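Local coordinates for protein type I polyketide synthase PikAII (Streptomyces venezuelae, PDB 3QP9) that probably epimerises the alpha-substituent of a beta-ketoacyl polyketide intermediate, without reducing the ketone, as a C2-type ketoreductase domain of a modular polyketide synthase, at residues A[116-121]-A[170-175]; A[122-127]-A[362-367]. One frame throughout, in Å; residues are numbered along the deposited sequence.

Interaction 1 of 2, residues A[116-121]-A[170-175]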
loop_
_atom_site.group_PDB
_atom_site.type_symbol
_atom_site.label_atom_id
_atom_site.label_comp_id
_atom_site.label_asym_id
_atom_site.label_seq_id
_atom_site.Cartn_x
_atom_site.Cartn_y
_atom_site.Cartn_z
ATOM N N TRP A 116 5.866 14.628 -3.037
ATOM C CA TRP A 116 6.009 15.563 -1.931
ATOM C C TRP A 116 4.838 16.499 -1.841
ATOM O O TRP A 116 4.622 17.074 -0.787
ATOM C CB TRP A 116 7.293 16.390 -1.970
ATOM C CG TRP A 116 8.505 15.551 -1.912
ATOM C CD1 TRP A 116 8.575 14.171 -1.882
ATOM C CD2 TRP A 116 9.834 16.025 -1.895
ATOM N NE1 TRP A 116 9.908 13.768 -1.849
ATOM C CE2 TRP A 116 10.687 14.898 -1.872
ATOM C CE3 TRP A 116 10.394 17.295 -1.933
ATOM C CZ2 TRP A 116 12.057 15.019 -1.888
ATOM C CZ3 TRP A 116 11.770 17.409 -1.962
ATOM C CH2 TRP A 116 12.581 16.282 -1.874
ATOM N N ASP A 117 4.066 16.587 -2.918
ATOM C CA ASP A 117 2.867 17.361 -2.886
ATOM C C ASP A 117 1.738 16.603 -2.162
ATOM O O ASP A 117 0.955 15.879 -2.760
ATOM C CB ASP A 117 2.445 17.792 -4.291
ATOM C CG ASP A 117 1.268 18.812 -4.276
ATOM O OD1 ASP A 117 0.674 19.080 -3.203
ATOM O OD2 ASP A 117 0.970 19.387 -5.349
ATOM N N GLU A 118 1.582 16.909 -0.894
ATOM C CA GLU A 118 0.521 16.312 -0.096
ATOM C C GLU A 118 -0.793 17.059 -0.068
ATOM O O GLU A 118 -1.710 16.705 0.695
ATOM C CB GLU A 118 1.009 16.190 1.336
ATOM C CG GLU A 118 2.356 15.619 1.396
ATOM C CD GLU A 118 2.291 14.107 1.655
ATOM O OE1 GLU A 118 1.575 13.373 0.875
ATOM O OE2 GLU A 118 2.910 13.721 2.673
ATOM N N SER A 119 -0.904 18.083 -0.892
ATOM C CA SER A 119 -2.099 18.918 -0.887
ATOM C C SER A 119 -3.320 18.143 -1.328
ATOM O O SER A 119 -3.229 17.232 -2.115
ATOM C CB SER A 119 -1.889 20.163 -1.796
ATOM O OG SER A 119 -1.854 19.762 -3.147
ATOM N N ALA A 120 -4.474 18.544 -0.819
ATOM C CA ALA A 120 -5.770 18.049 -1.315
ATOM C C ALA A 120 -6.069 18.324 -2.783
ATOM O O ALA A 120 -5.787 19.404 -3.328
ATOM C CB ALA A 120 -6.921 18.610 -0.464
ATOM N N HIS A 121 -6.655 17.336 -3.425
ATOM C CA HIS A 121 -7.108 17.519 -4.795
ATOM C C HIS A 121 -8.589 17.892 -4.771
ATOM O O HIS A 121 -9.382 17.224 -4.099
ATOM C CB HIS A 121 -6.865 16.265 -5.601
ATOM C CG HIS A 121 -7.259 16.375 -7.033
ATOM N ND1 HIS A 121 -6.335 16.491 -8.050
ATOM C CD2 HIS A 121 -8.472 16.332 -7.629
ATOM C CE1 HIS A 121 -6.965 16.534 -9.213
ATOM N NE2 HIS A 121 -8.264 16.445 -8.983
ATOM N N PRO A 170 1.600 8.342 5.182
ATOM C CA PRO A 170 0.998 7.183 4.681
ATOM C C PRO A 170 0.505 7.504 3.280
ATOM O O PRO A 170 0.476 6.614 2.404
ATOM C CB PRO A 170 -0.157 6.983 5.686
ATOM C CG PRO A 170 -0.312 8.392 6.309
ATOM C CD PRO A 170 1.061 8.671 6.513
ATOM N N ALA A 171 0.188 8.772 3.012
ATOM C CA ALA A 171 -0.200 9.049 1.635
ATOM C C ALA A 171 0.895 8.805 0.614
ATOM O O ALA A 171 0.602 8.325 -0.497
ATOM C CB ALA A 171 -0.756 10.499 1.480
ATOM N N GLN A 172 2.145 9.089 0.962
ATOM C CA GLN A 172 3.254 8.831 -0.015
ATOM C C GLN A 172 3.480 7.324 -0.241
ATOM O O GLN A 172 4.002 6.938 -1.270
ATOM C CB GLN A 172 4.532 9.569 0.400
ATOM C CG GLN A 172 4.422 11.107 0.245
ATOM C CD GLN A 172 5.694 11.804 0.492
ATOM O OE1 GLN A 172 6.733 11.373 -0.018
ATOM N NE2 GLN A 172 5.645 12.971 1.229
ATOM N N ALA A 173 3.168 6.472 0.752
ATOM C CA ALA A 173 3.247 4.993 0.498
ATOM C C ALA A 173 2.368 4.607 -0.680
ATOM O O ALA A 173 2.607 3.555 -1.217
ATOM C CB ALA A 173 2.816 4.151 1.754
ATOM N N MET A 174 1.340 5.420 -1.064
ATOM C CA MET A 174 0.461 5.040 -2.243
ATOM C C MET A 174 1.243 5.124 -3.532
ATOM O O MET A 174 0.989 4.375 -4.473
ATOM C CB MET A 174 -0.798 5.911 -2.376
ATOM C CG MET A 174 -1.606 5.865 -1.102
ATOM S SD MET A 174 -3.308 6.364 -1.246
ATOM C CE MET A 174 -3.011 8.140 -1.357
ATOM N N VAL A 175 2.234 6.003 -3.590
ATOM C CA VAL A 175 3.119 5.982 -4.732
ATOM C C VAL A 175 3.972 4.709 -4.815
ATOM O O VAL A 175 4.229 4.174 -5.904
ATOM C CB VAL A 175 3.992 7.211 -4.711
ATOM C CG1 VAL A 175 5.172 7.036 -5.670
ATOM C CG2 VAL A 175 3.108 8.389 -5.037
#

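Interaction 2 of 2, residues A[122-127]-A[362-367]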
loop_
_atom_site.group_PDB
_atom_site.type_symbol
_atom_site.label_atom_id
_atom_site.label_comp_id
_atom_site.label_asym_id
_atom_site.label_seq_id
_atom_site.Cartn_x
_atom_site.Cartn_y
_atom_site.Cartn_z
ATOM N N PRO A 122 -8.966 18.941 -5.552
ATOM C CA PRO A 122 -10.319 19.520 -5.587
ATOM C C PRO A 122 -11.421 18.486 -5.841
ATOM O O PRO A 122 -12.519 18.591 -5.304
ATOM C CB PRO A 122 -10.259 20.516 -6.771
ATOM C CG PRO A 122 -8.827 20.844 -6.937
ATOM C CD PRO A 122 -8.070 19.576 -6.542
ATOM N N GLY A 123 -11.156 17.481 -6.656
ATOM C CA GLY A 123 -12.263 16.577 -6.960
ATOM C C GLY A 123 -12.482 15.461 -5.933
ATOM O O GLY A 123 -13.375 14.661 -6.116
ATOM N N HIS A 124 -11.658 15.391 -4.876
ATOM C CA HIS A 124 -11.493 14.094 -4.176
ATOM C C HIS A 124 -11.120 14.204 -2.699
ATOM O O HIS A 124 -10.394 15.100 -2.334
ATOM C CB HIS A 124 -10.474 13.230 -4.917
ATOM C CG HIS A 124 -10.883 12.867 -6.327
ATOM N ND1 HIS A 124 -10.314 13.455 -7.442
ATOM C CD2 HIS A 124 -11.772 11.960 -6.796
ATOM C CE1 HIS A 124 -10.850 12.942 -8.535
ATOM N NE2 HIS A 124 -11.734 12.031 -8.172
ATOM N N PRO A 125 -11.670 13.315 -1.841
ATOM C CA PRO A 125 -11.375 13.391 -0.387
ATOM C C PRO A 125 -9.950 12.883 -0.071
ATOM O O PRO A 125 -9.314 12.292 -0.943
ATOM C CB PRO A 125 -12.441 12.483 0.250
ATOM C CG PRO A 125 -12.812 11.511 -0.778
ATOM C CD PRO A 125 -12.644 12.259 -2.159
ATOM N N ALA A 126 -9.452 13.119 1.147
ATOM C CA ALA A 126 -8.221 12.488 1.577
ATOM C C ALA A 126 -8.465 10.931 1.636
ATOM O O ALA A 126 -9.610 10.472 1.911
ATOM C CB ALA A 126 -7.783 13.057 2.920
ATOM N N PRO A 127 -7.403 10.110 1.432
ATOM C CA PRO A 127 -5.961 10.483 1.507
ATOM C C PRO A 127 -5.379 10.736 0.136
ATOM O O PRO A 127 -4.225 11.144 0.028
ATOM C CB PRO A 127 -5.299 9.202 2.120
ATOM C CG PRO A 127 -6.157 8.047 1.660
ATOM C CD PRO A 127 -7.579 8.625 1.413
ATOM N N ASP A 362 -6.694 7.051 -15.410
ATOM C CA ASP A 362 -6.467 8.478 -15.288
ATOM C C ASP A 362 -6.614 8.865 -13.816
ATOM O O ASP A 362 -7.119 8.060 -13.035
ATOM C CB ASP A 362 -7.418 9.297 -16.204
ATOM C CG ASP A 362 -8.916 9.090 -15.873
ATOM O OD1 ASP A 362 -9.316 9.243 -14.720
ATOM O OD2 ASP A 362 -9.717 8.815 -16.786
ATOM N N ALA A 363 -6.182 10.078 -13.466
ATOM C CA ALA A 363 -6.088 10.550 -12.095
ATOM C C ALA A 363 -7.386 10.511 -11.316
ATOM O O ALA A 363 -7.335 10.303 -10.105
ATOM C CB ALA A 363 -5.446 11.946 -12.005
ATOM N N ASP A 364 -8.538 10.677 -11.985
ATOM C CA ASP A 364 -9.823 10.635 -11.268
ATOM C C ASP A 364 -10.258 9.184 -10.911
ATOM O O ASP A 364 -10.722 8.900 -9.789
ATOM C CB ASP A 364 -10.933 11.441 -12.001
ATOM C CG ASP A 364 -10.650 12.982 -12.034
ATOM O OD1 ASP A 364 -10.742 13.565 -13.136
ATOM O OD2 ASP A 364 -10.335 13.637 -11.010
ATOM N N ALA A 365 -10.094 8.274 -11.870
ATOM C CA ALA A 365 -10.302 6.850 -11.653
ATOM C C ALA A 365 -9.394 6.285 -10.501
ATOM O O ALA A 365 -9.898 5.572 -9.583
ATOM C CB ALA A 365 -10.023 6.129 -12.945
ATOM N N LEU A 366 -8.095 6.638 -10.532
ATOM C CA LEU A 366 -7.155 6.240 -9.479
ATOM C C LEU A 366 -7.683 6.721 -8.119
ATOM O O LEU A 366 -7.763 5.927 -7.174
ATOM C CB LEU A 366 -5.738 6.804 -9.730
ATOM C CG LEU A 366 -4.724 6.759 -8.585
ATOM C CD1 LEU A 366 -4.344 5.311 -8.374
ATOM C CD2 LEU A 366 -3.437 7.594 -8.831
ATOM N N ALA A 367 -8.027 8.021 -8.067
ATOM C CA ALA A 367 -8.522 8.713 -6.882
ATOM C C ALA A 367 -9.756 8.062 -6.286
ATOM O O ALA A 367 -9.846 7.861 -5.056
ATOM C CB ALA A 367 -8.808 10.152 -7.201
#

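Interaction 1 of 2, residues A[116-121]-A[170-175]
Glu118 and Gln172 meet because both chains leave the backbone with CG anti to the carbonyl carbon and then diverge: Gln172 runs on extended, whereas Glu118 bends at chi2 (-96°) and swings its carboxylate back to the helix. The setting is the N-terminal, Rossmann-like half of the ketoreductase, where the loop after strand 109-112 crosses the first turns of helix 170-185. Gln172 NE2 gives a hydrogen bond to Glu118 OE2 over 3.2 Å, almost straight at 172°. The acceptor lies close to the amide plane, yet the donor stands above the carboxylate plane, and the two flat groups are turned 74° apart. Ser169 OG also bonds to Glu118 OE2 and is linked to Gln172 N, which anchors the carboxylate to the backbone of the helix as well as to its side chain. The other end of the amide is fixed too, since Gln172 OE1 accepts from His156 N at the end of strand 151-156; with both its polar atoms engaged, the amide has little freedom to flip. Trp116 CD1 approaches Gln172 OE1 obliquely at 3.8 Å, while the indole meets the His156 ring edge-to-face. Glu118 OE1 fares differently: buried by the contact without a polar partner in the model, it rests 3.7 Å from Ala171 CB and near Gln172 CG. These uneven surroundings, two hydrogen-bond partners on OE2 and carbon around OE1, would tend to polarise the carboxylate toward OE2 and might raise its pKa. The loop that delivers Glu118 is itself folded by an Asx turn. Asp117 OD1 receives Ser119 N at 3.0 Å and, from the same face of the carboxylate, Ser119 OG at 2.6 Å.

Interaction 2 of 2, residues A[122-127]-A[362-367]
His124 lays one face of its imidazole on the methyl of Ala367, a CH-pi contact in which Ala367 CB stands 3.4 Å from the ring centroid and only 6° off the ring normal. The methyl is thus almost exactly over the middle of the ring, with Ala367 CB 3.5 Å from His124 CG and 4.2 Å from His124 CB. With its CG anti to the carbonyl carbon, beside the backbone N, the histidine sends the ring from the loop across to the first turns of helix 363-386. Asp364, one turn nearer the start of that helix, brings its carboxylate to the ring edge, near the ring plane, with the two planes 35° apart. The imidazole is probably turned over in the model and the carboxylate fits against it too tightly, so the detail of this approach is doubtful. The ring of His121 meets that of His124 as well, and also touches Asp364.

The helix that offers these two side chains is capped by the residue just before it. Asp362, at the N-cap, accepts Ala365 N at its OD1 over 3.1 Å along a nearly linear path of 178°, and Asp364 N makes a weak bond to the same oxygen. Regular helical pairing then sets in, and the bond from Ala367 N to Ala363 O, at 3.1 Å, places Ala367 within the regular first turns of the helix.

Beyond His124 the loop follows the helix: Ala126 O bonds to Thr375 OG1, and Pro127, entered through a cis peptide, touches Ala374 and Thr375. Helix 363-386, which connects parallel strands 343-348 and 396-402 of the catalytic Rossmann half, is packed through Leu366 against both helix 130-144 and helix 413-426.

Centred about 11 Å apart on the same side of the chain's centre, the two contacts use consecutive pieces of one loop, between strand 109-112 and helix 130-144. Their segments alternate along the chain: 116-121, 122-127, 170-175, 362-367. Interaction 1 stays within the N-terminal Rossmann-like half, whereas interaction 2 carries the same loop over to the C-terminal, catalytic half, within which 362-367 lies. They touch where Met174 CE packs 3.5 Å from Pro127 O. Helices 170-185 and 130-144 of one half face helices 363-386 and 413-426 of the other through side chains such as Leu366 and Met174, an arrangement consistent with the monomeric pseudo-dimer by which polyketide synthase ketoreductases imitate dimeric short-chain dehydrogenases.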